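Local coordinates for protein CymD (Pseudomonas putida, PDB 6Z34) that forms an outer-membrane channel of the FadL family for monoaromatic hydrocarbons, whose uptake probably proceeds by lateral diffusion, at residues L32-L37 with P140-Y145; V88-R93 with A144-E149; E149-G154 with L226-T231; P232-G237 with I286-S291. One frame throughout, in Å; residues are numbered along the deposited sequence.

Contact 1. Residues L32-L37 with P140-Y145; sequences LNPATL and PFSAAY
P34 and L37 lean from a short 3-10 turn onto S142 and A144 of the strand behind them, the hatch-against-barrel arrangement of FadL-type channels, in which the N-terminal region lies inside the barrel. Both pairs send their CB atoms at each other, so a proline and a leucine meet a serine and an alanine, and the meeting is largely buried. CB of P34 lies 3.5 Å from OG of S142, which L37 approaches from further along the turn with its CD1, 3.9 Å from the same OG. L37 reaches there because its CG stands anti to the carbonyl carbon (chi1 -60°), carrying the branch toward the wall. The serine hydroxyl only touches these carbons: it is hydrogen-bonded with S156 OG and A155 O on the adjoining strand 151-171. Further along, A144 fits in beside the turn, with its CB 3.4 Å from P34 O and 4.3 Å from L37 CB. Across this face the contact is therefore made by van der Waals packing. N33 helps to fix the turn that presents P34 and L37. Its OD1 accepts from A35 N at 3.1 Å in an Asx turn, and its ND2 bonds to A21 O. N33 O takes two donors: T36 N lies 3.0 Å from N33 O, and T36 OG1 lies 2.7 Å from N33 O.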
loop_
_atom_site.group_PDB
_atom_site.type_symbol
_atom_site.label_atom_id
_atom_site.label_comp_id
_atom_site.label_asym_id
_atom_site.label_seq_id
_atom_site.Cartn_x
_atom_site.Cartn_y
_atom_site.Cartn_z
ATOM N N LEU A 32 -0.992 -0.579 -11.367
ATOM C CA LEU A 32 0.399 -0.972 -11.569
ATOM C C LEU A 32 0.905 -0.267 -12.814
ATOM O O LEU A 32 1.382 0.877 -12.743
ATOM C CB LEU A 32 0.554 -2.487 -11.685
ATOM C CG LEU A 32 1.955 -2.938 -11.237
ATOM C CD1 LEU A 32 1.879 -4.293 -10.551
ATOM C CD2 LEU A 32 2.980 -2.960 -12.367
ATOM N N ASN A 33 0.777 -0.918 -13.964
ATOM C CA ASN A 33 1.077 -0.257 -15.230
ATOM C C ASN A 33 -0.219 -0.203 -16.022
ATOM O O ASN A 33 -0.645 -1.216 -16.612
ATOM C CB ASN A 33 2.189 -0.960 -16.007
ATOM C CG ASN A 33 2.541 -0.237 -17.323
ATOM O OD1 ASN A 33 2.047 0.876 -17.605
ATOM N ND2 ASN A 33 3.399 -0.864 -18.129
ATOM N N PRO A 34 -0.896 0.942 -16.037
ATOM C CA PRO A 34 -2.166 1.035 -16.768
ATOM C C PRO A 34 -2.032 0.790 -18.263
ATOM O O PRO A 34 -3.043 0.502 -18.911
ATOM C CB PRO A 34 -2.646 2.464 -16.464
ATOM C CG PRO A 34 -1.493 3.162 -15.807
ATOM C CD PRO A 34 -0.624 2.127 -15.207
ATOM N N ALA A 35 -0.824 0.853 -18.835
ATOM C CA ALA A 35 -0.686 0.513 -20.250
ATOM C C ALA A 35 -1.106 -0.925 -20.513
ATOM O O ALA A 35 -1.528 -1.245 -21.632
ATOM C CB ALA A 35 0.751 0.737 -20.732
ATOM N N THR A 36 -1.053 -1.799 -19.490
ATOM C CA THR A 36 -1.402 -3.200 -19.738
ATOM C C THR A 36 -2.895 -3.402 -19.955
ATOM O O THR A 36 -3.297 -4.485 -20.394
ATOM C CB THR A 36 -0.944 -4.115 -18.601
ATOM O OG1 THR A 36 -1.523 -3.691 -17.367
ATOM C CG2 THR A 36 0.627 -4.169 -18.508
ATOM N N LEU A 37 -3.723 -2.398 -19.646
ATOM C CA LEU A 37 -5.157 -2.522 -19.861
ATOM C C LEU A 37 -5.517 -2.691 -21.327
ATOM O O LEU A 37 -6.562 -3.275 -21.621
ATOM C CB LEU A 37 -5.877 -1.306 -19.301
ATOM C CG LEU A 37 -5.665 -1.094 -17.813
ATOM C CD1 LEU A 37 -6.194 0.276 -17.435
ATOM C CD2 LEU A 37 -6.345 -2.229 -17.050
ATOM N N PRO A 140 -8.520 5.227 -8.550
ATOM C CA PRO A 140 -7.913 5.651 -9.815
ATOM C C PRO A 140 -8.938 6.052 -10.851
ATOM O O PRO A 140 -10.044 5.510 -10.913
ATOM C CB PRO A 140 -7.159 4.402 -10.279
ATOM C CG PRO A 140 -7.985 3.281 -9.723
ATOM C CD PRO A 140 -8.423 3.768 -8.357
ATOM N N PHE A 141 -8.554 7.037 -11.657
ATOM C CA PHE A 141 -9.226 7.348 -12.917
ATOM C C PHE A 141 -8.181 7.104 -13.988
ATOM O O PHE A 141 -7.141 7.770 -14.005
ATOM C CB PHE A 141 -9.766 8.777 -12.938
ATOM C CG PHE A 141 -10.647 9.094 -11.754
ATOM C CD1 PHE A 141 -10.089 9.417 -10.519
ATOM C CD2 PHE A 141 -12.029 9.039 -11.859
ATOM C CE1 PHE A 141 -10.885 9.693 -9.424
ATOM C CE2 PHE A 141 -12.831 9.315 -10.767
ATOM C CZ PHE A 141 -12.253 9.638 -9.540
ATOM N N SER A 142 -8.423 6.101 -14.831
ATOM C CA SER A 142 -7.368 5.503 -15.629
ATOM C C SER A 142 -7.794 5.428 -17.082
ATOM O O SER A 142 -8.980 5.272 -17.399
ATOM C CB SER A 142 -7.017 4.111 -15.129
ATOM O OG SER A 142 -5.781 3.675 -15.663
ATOM N N ALA A 143 -6.803 5.543 -17.962
ATOM C CA ALA A 143 -7.029 5.459 -19.395
ATOM C C ALA A 143 -5.794 4.854 -20.035
ATOM O O ALA A 143 -4.684 4.991 -19.515
ATOM C CB ALA A 143 -7.327 6.837 -19.999
ATOM N N ALA A 144 -5.988 4.188 -21.177
ATOM C CA ALA A 144 -4.869 3.604 -21.892
ATOM C C ALA A 144 -5.174 3.630 -23.386
ATOM O O ALA A 144 -6.333 3.710 -23.807
ATOM C CB ALA A 144 -4.573 2.180 -21.405
ATOM N N TYR A 145 -4.113 3.586 -24.186
ATOM C CA TYR A 145 -4.245 3.800 -25.618
ATOM C C TYR A 145 -3.183 2.989 -26.338
ATOM O O TYR A 145 -2.013 3.007 -25.936
ATOM C CB TYR A 145 -4.118 5.291 -25.963
ATOM C CG TYR A 145 -4.244 5.606 -27.444
ATOM C CD1 TYR A 145 -5.480 5.539 -28.091
ATOM C CD2 TYR A 145 -3.128 5.976 -28.198
ATOM C CE1 TYR A 145 -5.595 5.837 -29.447
ATOM C CE2 TYR A 145 -3.230 6.271 -29.561
ATOM C CZ TYR A 145 -4.468 6.190 -30.180
ATOM O OH TYR A 145 -4.595 6.488 -31.524
#

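Contact 2. Residues V88-R93 with A144-E149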
loop_
_atom_site.group_PDB
_atom_site.type_symbol
_atom_site.label_atom_id
_atom_site.label_comp_id
_atom_site.label_asym_id
_atom_site.label_seq_id
_atom_site.Cartn_x
_atom_site.Cartn_y
_atom_site.Cartn_z
ATOM N N VAL A 88 -13.884 -1.446 -15.907
ATOM C CA VAL A 88 -13.030 -1.123 -17.043
ATOM C C VAL A 88 -13.834 -1.255 -18.335
ATOM O O VAL A 88 -14.458 -2.292 -18.581
ATOM C CB VAL A 88 -11.780 -2.033 -17.083
ATOM C CG1 VAL A 88 -11.003 -1.826 -18.383
ATOM C CG2 VAL A 88 -10.888 -1.763 -15.874
ATOM N N TRP A 89 -13.798 -0.215 -19.163
ATOM C CA TRP A 89 -14.340 -0.253 -20.515
ATOM C C TRP A 89 -13.194 -0.362 -21.526
ATOM O O TRP A 89 -12.222 0.405 -21.462
ATOM C CB TRP A 89 -15.181 1.003 -20.762
ATOM C CG TRP A 89 -15.706 1.129 -22.141
ATOM C CD1 TRP A 89 -16.898 0.651 -22.608
ATOM C CD2 TRP A 89 -15.081 1.804 -23.246
ATOM N NE1 TRP A 89 -17.046 0.978 -23.933
ATOM C CE2 TRP A 89 -15.946 1.673 -24.357
ATOM C CE3 TRP A 89 -13.877 2.496 -23.409
ATOM C CZ2 TRP A 89 -15.642 2.205 -25.615
ATOM C CZ3 TRP A 89 -13.577 3.035 -24.670
ATOM C CH2 TRP A 89 -14.456 2.881 -25.750
ATOM N N ARG A 90 -13.305 -1.321 -22.445
ATOM C CA ARG A 90 -12.315 -1.565 -23.497
ATOM C C ARG A 90 -13.011 -1.506 -24.845
ATOM O O ARG A 90 -13.851 -2.358 -25.142
ATOM C CB ARG A 90 -11.641 -2.928 -23.326
ATOM C CG ARG A 90 -10.238 -2.882 -22.748
ATOM C CD ARG A 90 -9.219 -2.564 -23.829
ATOM N NE ARG A 90 -8.955 -3.689 -24.706
ATOM C CZ ARG A 90 -8.421 -3.563 -25.918
ATOM N NH1 ARG A 90 -8.201 -4.635 -26.671
ATOM N NH2 ARG A 90 -8.104 -2.353 -26.365
ATOM N N GLY A 91 -12.652 -0.535 -25.671
ATOM C CA GLY A 91 -13.132 -0.499 -27.044
ATOM C C GLY A 91 -12.112 0.088 -27.999
ATOM O O GLY A 91 -11.465 1.099 -27.711
ATOM N N GLU A 92 -12.009 -0.536 -29.172
ATOM C CA GLU A 92 -11.086 -0.090 -30.211
ATOM C C GLU A 92 -9.698 0.003 -29.592
ATOM O O GLU A 92 -9.196 -1.000 -29.070
ATOM C CB GLU A 92 -11.552 1.242 -30.818
ATOM C CG GLU A 92 -10.683 1.833 -31.967
ATOM C CD GLU A 92 -10.050 3.175 -31.598
ATOM O OE1 GLU A 92 -9.557 3.891 -32.497
ATOM O OE2 GLU A 92 -10.065 3.521 -30.401
ATOM N N ARG A 93 -9.093 1.196 -29.594
ATOM C CA ARG A 93 -7.727 1.418 -29.114
ATOM C C ARG A 93 -7.660 1.907 -27.680
ATOM O O ARG A 93 -6.558 2.086 -27.163
ATOM C CB ARG A 93 -7.012 2.447 -29.995
ATOM C CG ARG A 93 -6.743 1.990 -31.423
ATOM C CD ARG A 93 -6.406 3.188 -32.319
ATOM N NE ARG A 93 -5.001 3.248 -32.699
ATOM C CZ ARG A 93 -4.525 2.865 -33.871
ATOM N NH1 ARG A 93 -5.331 2.379 -34.790
ATOM N NH2 ARG A 93 -3.231 2.960 -34.121
ATOM N N ALA A 144 -5.988 4.188 -21.177
ATOM C CA ALA A 144 -4.869 3.604 -21.892
ATOM C C ALA A 144 -5.174 3.630 -23.386
ATOM O O ALA A 144 -6.333 3.710 -23.807
ATOM C CB ALA A 144 -4.573 2.180 -21.405
ATOM N N TYR A 145 -4.113 3.586 -24.186
ATOM C CA TYR A 145 -4.245 3.800 -25.618
ATOM C C TYR A 145 -3.183 2.989 -26.338
ATOM O O TYR A 145 -2.013 3.007 -25.936
ATOM C CB TYR A 145 -4.118 5.291 -25.963
ATOM C CG TYR A 145 -4.244 5.606 -27.444
ATOM C CD1 TYR A 145 -5.480 5.539 -28.091
ATOM C CD2 TYR A 145 -3.128 5.976 -28.198
ATOM C CE1 TYR A 145 -5.595 5.837 -29.447
ATOM C CE2 TYR A 145 -3.230 6.271 -29.561
ATOM C CZ TYR A 145 -4.468 6.190 -30.180
ATOM O OH TYR A 145 -4.595 6.488 -31.524
ATOM N N GLN A 146 -3.606 2.273 -27.388
ATOM C CA GLN A 146 -2.687 1.581 -28.293
ATOM C C GLN A 146 -2.226 2.579 -29.338
ATOM O O GLN A 146 -2.973 2.912 -30.262
ATOM C CB GLN A 146 -3.355 0.393 -28.974
ATOM C CG GLN A 146 -3.412 -0.877 -28.163
ATOM C CD GLN A 146 -4.237 -1.942 -28.854
ATOM O OE1 GLN A 146 -5.189 -1.629 -29.564
ATOM N NE2 GLN A 146 -3.873 -3.204 -28.656
ATOM N N VAL A 147 -0.995 3.067 -29.193
ATOM C CA VAL A 147 -0.440 3.953 -30.207
ATOM C C VAL A 147 -0.307 3.215 -31.534
ATOM O O VAL A 147 -0.710 3.722 -32.590
ATOM C CB VAL A 147 0.904 4.524 -29.738
ATOM C CG1 VAL A 147 1.529 5.320 -30.857
ATOM C CG2 VAL A 147 0.708 5.381 -28.442
ATOM N N ASN A 148 0.213 1.997 -31.496
ATOM C CA ASN A 148 0.287 1.158 -32.682
ATOM C C ASN A 148 0.311 -0.290 -32.210
ATOM O O ASN A 148 0.034 -0.570 -31.037
ATOM C CB ASN A 148 1.522 1.506 -33.528
ATOM C CG ASN A 148 2.801 1.449 -32.718
ATOM O OD1 ASN A 148 3.120 0.422 -32.119
ATOM N ND2 ASN A 148 3.524 2.562 -32.671
ATOM N N GLU A 149 0.691 -1.195 -33.112
ATOM C CA GLU A 149 0.710 -2.616 -32.801
ATOM C C GLU A 149 1.796 -2.985 -31.793
ATOM O O GLU A 149 1.721 -4.058 -31.186
ATOM C CB GLU A 149 0.884 -3.426 -34.092
ATOM C CG GLU A 149 2.100 -3.026 -34.950
ATOM C CD GLU A 149 1.884 -1.743 -35.752
ATOM O OE1 GLU A 149 0.718 -1.326 -35.928
ATOM O OE2 GLU A 149 2.891 -1.151 -36.203
#
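R93 lies along Y145, Q146 and V147 and meets them atom by atom. Its CB begins against the tyrosine, 3.7 Å from Y145 CE1, and CG then passes the carbonyl of Q146. CD comes next, 3.8 Å from Y145 OH. The two side chains cross at a slant, and the guanidinium plane is turned 34° from the ring. The chain bends at chi3 (108°), and this turns the polar end onto the backbone of the other segment. NE donates to Q146 O at 3.2 Å, though the oxygen sits tilted out of the guanidinium plane. NH2 finishes the run with a straighter bond to V147 O, 3.0 Å long at 154°; here the acceptor lies in the guanidinium plane, while the donor stands above the plane of the carbonyl. One arginine thus grips two successive carbonyls just as strand 131-146 runs out into its turn. The backbone of R93 adds to the hold: its O accepts from Q146 N at 3.0 Å and also meets Y145 CA at 3.3 Å. Behind it, R93 N donates to E92 OE2 at 2.6 Å, probably helping to hold the bend. R93, in the tight hairpin turn between strands 80-91 and 94-107, thus pairs across with the end of strand 131-146, at one end of a transmembrane beta-barrel.

Contact 3. Residues E149-G154 with L226-T231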
loop_
_atom_site.group_PDB
_atom_site.type_symbol
_atom_site.label_atom_id
_atom_site.label_comp_id
_atom_site.label_asym_id
_atom_site.label_seq_id
_atom_site.Cartn_x
_atom_site.Cartn_y
_atom_site.Cartn_z
ATOM N N GLU A 149 0.691 -1.195 -33.112
ATOM C CA GLU A 149 0.710 -2.616 -32.801
ATOM C C GLU A 149 1.796 -2.985 -31.793
ATOM O O GLU A 149 1.721 -4.058 -31.186
ATOM C CB GLU A 149 0.884 -3.426 -34.092
ATOM C CG GLU A 149 2.100 -3.026 -34.950
ATOM C CD GLU A 149 1.884 -1.743 -35.752
ATOM O OE1 GLU A 149 0.718 -1.326 -35.928
ATOM O OE2 GLU A 149 2.891 -1.151 -36.203
ATOM N N LYS A 150 2.799 -2.137 -31.596
ATOM C CA LYS A 150 3.843 -2.432 -30.621
ATOM C C LYS A 150 3.763 -1.597 -29.343
ATOM O O LYS A 150 4.072 -2.113 -28.266
ATOM C CB LYS A 150 5.223 -2.240 -31.255
ATOM C CG LYS A 150 5.515 -3.171 -32.406
ATOM C CD LYS A 150 6.949 -2.987 -32.869
ATOM C CE LYS A 150 7.313 -3.973 -33.970
ATOM N NZ LYS A 150 6.746 -5.314 -33.664
ATOM N N LEU A 151 3.346 -0.335 -29.433
ATOM C CA LEU A 151 3.429 0.613 -28.330
ATOM C C LEU A 151 2.056 0.864 -27.708
ATOM O O LEU A 151 1.102 1.212 -28.414
ATOM C CB LEU A 151 4.034 1.937 -28.806
ATOM C CG LEU A 151 4.027 2.979 -27.678
ATOM C CD1 LEU A 151 4.999 2.586 -26.565
ATOM C CD2 LEU A 151 4.353 4.359 -28.199
ATOM N N SER A 152 1.966 0.690 -26.385
ATOM C CA SER A 152 0.801 1.054 -25.588
ATOM C C SER A 152 1.236 2.013 -24.491
ATOM O O SER A 152 2.273 1.798 -23.848
ATOM C CB SER A 152 0.150 -0.170 -24.948
ATOM O OG SER A 152 -0.786 -0.762 -25.827
ATOM N N VAL A 153 0.445 3.060 -24.271
ATOM C CA VAL A 153 0.657 3.998 -23.180
ATOM C C VAL A 153 -0.574 4.018 -22.275
ATOM O O VAL A 153 -1.691 3.706 -22.696
ATOM C CB VAL A 153 0.958 5.415 -23.693
ATOM C CG1 VAL A 153 2.270 5.446 -24.493
ATOM C CG2 VAL A 153 -0.223 5.941 -24.504
ATOM N N GLY A 154 -0.355 4.417 -21.017
ATOM C CA GLY A 154 -1.428 4.463 -20.039
ATOM C C GLY A 154 -1.071 5.310 -18.835
ATOM O O GLY A 154 0.104 5.472 -18.471
ATOM N N LEU A 226 4.144 2.617 -19.912
ATOM C CA LEU A 226 4.025 2.172 -21.297
ATOM C C LEU A 226 4.388 0.695 -21.386
ATOM O O LEU A 226 5.005 0.136 -20.478
ATOM C CB LEU A 226 4.894 2.995 -22.257
ATOM C CG LEU A 226 6.419 2.911 -22.108
ATOM C CD1 LEU A 226 7.019 1.791 -22.938
ATOM C CD2 LEU A 226 7.074 4.225 -22.480
ATOM N N THR A 227 3.950 0.052 -22.474
ATOM C CA THR A 227 4.431 -1.278 -22.821
ATOM C C THR A 227 4.864 -1.271 -24.273
ATOM O O THR A 227 4.349 -0.502 -25.090
ATOM C CB THR A 227 3.391 -2.380 -22.597
ATOM O OG1 THR A 227 2.313 -2.222 -23.517
ATOM C CG2 THR A 227 2.844 -2.321 -21.204
ATOM N N TYR A 228 5.834 -2.117 -24.583
ATOM C CA TYR A 228 6.382 -2.197 -25.933
ATOM C C TYR A 228 6.612 -3.655 -26.278
ATOM O O TYR A 228 7.372 -4.343 -25.585
ATOM C CB TYR A 228 7.681 -1.406 -26.074
ATOM C CG TYR A 228 8.100 -1.226 -27.522
ATOM C CD1 TYR A 228 7.477 -0.280 -28.331
ATOM C CD2 TYR A 228 9.103 -2.006 -28.080
ATOM C CE1 TYR A 228 7.845 -0.105 -29.642
ATOM C CE2 TYR A 228 9.484 -1.846 -29.412
ATOM C CZ TYR A 228 8.849 -0.891 -30.187
ATOM O OH TYR A 228 9.212 -0.711 -31.506
ATOM N N GLN A 229 5.946 -4.122 -27.335
ATOM C CA GLN A 229 6.145 -5.481 -27.840
ATOM C C GLN A 229 7.305 -5.446 -28.817
ATOM O O GLN A 229 7.116 -5.236 -30.012
ATOM C CB GLN A 229 4.889 -6.004 -28.521
ATOM C CG GLN A 229 4.988 -7.468 -28.868
ATOM C CD GLN A 229 4.556 -8.348 -27.716
ATOM O OE1 GLN A 229 3.496 -8.136 -27.136
ATOM N NE2 GLN A 229 5.381 -9.335 -27.368
ATOM N N LEU A 230 8.527 -5.632 -28.321
ATOM C CA LEU A 230 9.648 -5.507 -29.245
ATOM C C LEU A 230 9.835 -6.762 -30.089
ATOM O O LEU A 230 10.296 -6.676 -31.231
ATOM C CB LEU A 230 10.935 -5.155 -28.494
ATOM C CG LEU A 230 11.401 -5.810 -27.201
ATOM C CD1 LEU A 230 11.508 -7.307 -27.326
ATOM C CD2 LEU A 230 12.767 -5.237 -26.892
ATOM N N THR A 231 9.443 -7.909 -29.556
ATOM C CA THR A 231 9.510 -9.230 -30.151
ATOM C C THR A 231 8.138 -9.873 -30.043
ATOM O O THR A 231 7.390 -9.579 -29.103
ATOM C CB THR A 231 10.571 -10.074 -29.426
ATOM O OG1 THR A 231 11.860 -9.749 -29.947
ATOM C CG2 THR A 231 10.322 -11.574 -29.544
HETATM O O HOH W 1 2.741 -2.931 -25.956
#
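K150 has CG anti to its carbonyl carbon (chi1 -63°) and Y228 has its ring anti to the backbone N (chi1 -168°), and together these torsions lay the lysine chain across the tyrosine. CB of K150 sits 4.2 Å from the centroid of the Y228 ring in an off-centre CH-pi contact, and CD runs on to within 3.5 Å of Y228 OH. L151 takes the ring from another side: its CB lies at the ring edge, near the ring plane, 4.1 Å from Y228 CD1, and the two side chains cross at about a right angle. On the same face, CD1 of L151 and CD1 of L226 touch as apolar neighbours. Beneath this runs an antiparallel pairing of strands 151-171 and 198-229. S152 and T227 form a hydrogen-bonded pair, S152 N donating to T227 O at 3.0 Å and T227 N to S152 O at 2.8 Å. The serine hydroxyl bonds beyond the pair, to T38 OG1 of the N-terminal region. Nearer the turns Q229 N donates to K150 O, and a water donates to K150 O at 2.8 Å and to T227 OG1 at 2.6 Å. A water bridge thus holds this end as well as the backbone bond; the water sits on the S152/T227 side, while L151, L226 and Y228 make apolar contacts on the other, a face that may meet lipid.

Contact 4. Residues P232-G237 with I286-S291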
loop_
_atom_site.group_PDB
_atom_site.type_symbol
_atom_site.label_atom_id
_atom_site.label_comp_id
_atom_site.label_asym_id
_atom_site.label_seq_id
_atom_site.Cartn_x
_atom_site.Cartn_y
_atom_site.Cartn_z
ATOM N N PRO A 232 7.755 -10.705 -31.009
ATOM C CA PRO A 232 6.432 -11.344 -30.929
ATOM C C PRO A 232 6.163 -12.063 -29.615
ATOM O O PRO A 232 5.007 -12.129 -29.195
ATOM C CB PRO A 232 6.445 -12.315 -32.120
ATOM C CG PRO A 232 7.894 -12.386 -32.558
ATOM C CD PRO A 232 8.429 -11.031 -32.274
ATOM N N LYS A 233 7.177 -12.596 -28.941
ATOM C CA LYS A 233 6.944 -13.293 -27.684
ATOM C C LYS A 233 7.327 -12.475 -26.453
ATOM O O LYS A 233 6.981 -12.867 -25.332
ATOM C CB LYS A 233 7.703 -14.627 -27.674
ATOM C CG LYS A 233 7.520 -15.420 -28.953
ATOM C CD LYS A 233 7.359 -16.906 -28.695
ATOM C CE LYS A 233 8.669 -17.561 -28.320
ATOM N NZ LYS A 233 8.523 -19.050 -28.256
ATOM N N THR A 234 8.017 -11.351 -26.623
ATOM C CA THR A 234 8.601 -10.626 -25.509
ATOM C C THR A 234 8.078 -9.201 -25.509
ATOM O O THR A 234 8.293 -8.456 -26.470
ATOM C CB THR A 234 10.127 -10.634 -25.579
ATOM O OG1 THR A 234 10.606 -11.933 -25.206
ATOM C CG2 THR A 234 10.698 -9.600 -24.616
ATOM N N ARG A 235 7.382 -8.839 -24.436
ATOM C CA ARG A 235 6.878 -7.494 -24.225
ATOM C C ARG A 235 7.650 -6.882 -23.070
ATOM O O ARG A 235 7.997 -7.575 -22.107
ATOM C CB ARG A 235 5.367 -7.520 -23.923
ATOM C CG ARG A 235 4.696 -6.157 -23.741
ATOM C CD ARG A 235 3.201 -6.315 -23.453
ATOM N NE ARG A 235 2.589 -7.372 -24.254
ATOM C CZ ARG A 235 2.132 -8.522 -23.763
ATOM N NH1 ARG A 235 2.216 -8.776 -22.461
ATOM N NH2 ARG A 235 1.595 -9.423 -24.579
ATOM N N VAL A 236 7.957 -5.596 -23.180
ATOM C CA VAL A 236 8.635 -4.896 -22.101
ATOM C C VAL A 236 7.725 -3.763 -21.630
ATOM O O VAL A 236 6.955 -3.193 -22.414
ATOM C CB VAL A 236 10.034 -4.401 -22.550
ATOM C CG1 VAL A 236 9.934 -3.432 -23.695
ATOM C CG2 VAL A 236 10.771 -3.765 -21.401
ATOM N N GLY A 237 7.773 -3.480 -20.331
ATOM C CA GLY A 237 6.894 -2.490 -19.730
ATOM C C GLY A 237 7.626 -1.655 -18.697
ATOM O O GLY A 237 8.526 -2.131 -17.995
ATOM N N ILE A 286 9.404 -7.282 -17.833
ATOM C CA ILE A 286 9.339 -7.979 -19.101
ATOM C C ILE A 286 8.434 -9.187 -18.930
ATOM O O ILE A 286 8.376 -9.794 -17.854
ATOM C CB ILE A 286 10.756 -8.373 -19.565
ATOM C CG1 ILE A 286 10.717 -9.270 -20.786
ATOM C CG2 ILE A 286 11.459 -9.087 -18.476
ATOM C CD1 ILE A 286 12.106 -9.568 -21.299
ATOM N N SER A 287 7.692 -9.496 -19.999
ATOM C CA SER A 287 6.862 -10.687 -20.108
ATOM C C SER A 287 7.239 -11.459 -21.368
ATOM O O SER A 287 7.362 -10.873 -22.450
ATOM C CB SER A 287 5.382 -10.329 -20.175
ATOM O OG SER A 287 4.610 -11.510 -20.229
ATOM N N HIS A 288 7.395 -12.772 -21.229
ATOM C CA HIS A 288 7.769 -13.646 -22.329
ATOM C C HIS A 288 6.758 -14.776 -22.386
ATOM O O HIS A 288 6.626 -15.543 -21.427
ATOM C CB HIS A 288 9.193 -14.194 -22.158
ATOM C CG HIS A 288 9.698 -14.934 -23.357
ATOM N ND1 HIS A 288 10.075 -14.298 -24.520
ATOM C CD2 HIS A 288 9.876 -16.258 -23.578
ATOM C CE1 HIS A 288 10.465 -15.199 -25.404
ATOM N NE2 HIS A 288 10.357 -16.395 -24.856
ATOM N N GLU A 289 6.039 -14.867 -23.491
ATOM C CA GLU A 289 4.964 -15.834 -23.648
ATOM C C GLU A 289 5.431 -16.863 -24.675
ATOM O O GLU A 289 5.318 -16.640 -25.879
ATOM C CB GLU A 289 3.664 -15.127 -24.061
ATOM C CG GLU A 289 3.017 -14.357 -22.918
ATOM C CD GLU A 289 2.071 -13.239 -23.365
ATOM O OE1 GLU A 289 1.489 -13.332 -24.467
ATOM O OE2 GLU A 289 1.910 -12.263 -22.593
ATOM N N PHE A 290 5.986 -17.984 -24.188
ATOM C CA PHE A 290 6.434 -19.051 -25.079
ATOM C C PHE A 290 5.294 -19.602 -25.931
ATOM O O PHE A 290 5.544 -20.218 -26.976
ATOM C CB PHE A 290 7.058 -20.203 -24.288
ATOM C CG PHE A 290 8.262 -19.818 -23.470
ATOM C CD1 PHE A 290 9.514 -19.715 -24.054
ATOM C CD2 PHE A 290 8.146 -19.589 -22.105
ATOM C CE1 PHE A 290 10.624 -19.379 -23.294
ATOM C CE2 PHE A 290 9.252 -19.253 -21.341
ATOM C CZ PHE A 290 10.493 -19.148 -21.939
ATOM N N SER A 291 4.063 -19.402 -25.488
ATOM C CA SER A 291 2.834 -19.814 -26.146
ATOM C C SER A 291 1.724 -19.142 -25.360
ATOM O O SER A 291 1.979 -18.474 -24.357
ATOM C CB SER A 291 2.678 -21.332 -26.162
ATOM O OG SER A 291 2.443 -21.819 -24.857
HETATM O O HOH W 2 0.212 -10.156 -21.103
#
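T234 packs closely against H288 and I286. Its CG2 lies 3.6 Å from I286 CD1, and its OG1 is hydrogen-bonded with ND1 at the edge of the H288 ring, either group being the possible donor; the modelled length of that bond is unusually short and doubtful. Beside them R235 and S287 form a hydrogen-bonded antiparallel pair, R235 N to S287 O at 2.8 Å and S287 N to R235 O at 2.9 Å. R235 also makes a long salt bridge, whose hydrogen bond from NH2 to E289 OE2 at 3.5 Å is weak, with guanidinium and carboxylate planes turned 57° apart. A water joins R235 NH1 to E289 OE2, and NH1 is held by A22 O of the N-terminal region. The loose side is the exposed end, where K233 bends over, its CB beside the H288 ring and its NZ making a weak 3.4 Å bond to F290 O. Even here the backbone holds, E289 N donating to K233 O at 2.9 Å. Adjacent antiparallel strands 234-259 and 281-289 thus pair near the ends where each meets its own turn, to 198-229 and to 294-303, as in the wall of an outer-membrane beta-barrel.

Overall arrangement
The four contacts follow one another round one end of the barrel. Contacts 2, 3 and 4 sit at the turns: the centres of contact 2 and contact 3 are about 11 Å apart, as are those of contact 3 and contact 4, while contact 2 and contact 4 are about 19 Å apart. Y145 N to V153 O, at 2.8 Å, probably ties strand 131-146 to 151-171, and Y228 N to V236 O, at 2.7 Å, probably ties 198-229 to 234-259. Contact 1 lies deeper, its centre 18 Å from that of the chain against 27 Å for the others. It is centred about 13 Å from contact 3, which N33 ND2 reaches at L226 O, and its L37 O packs on R90 CD of contact 2.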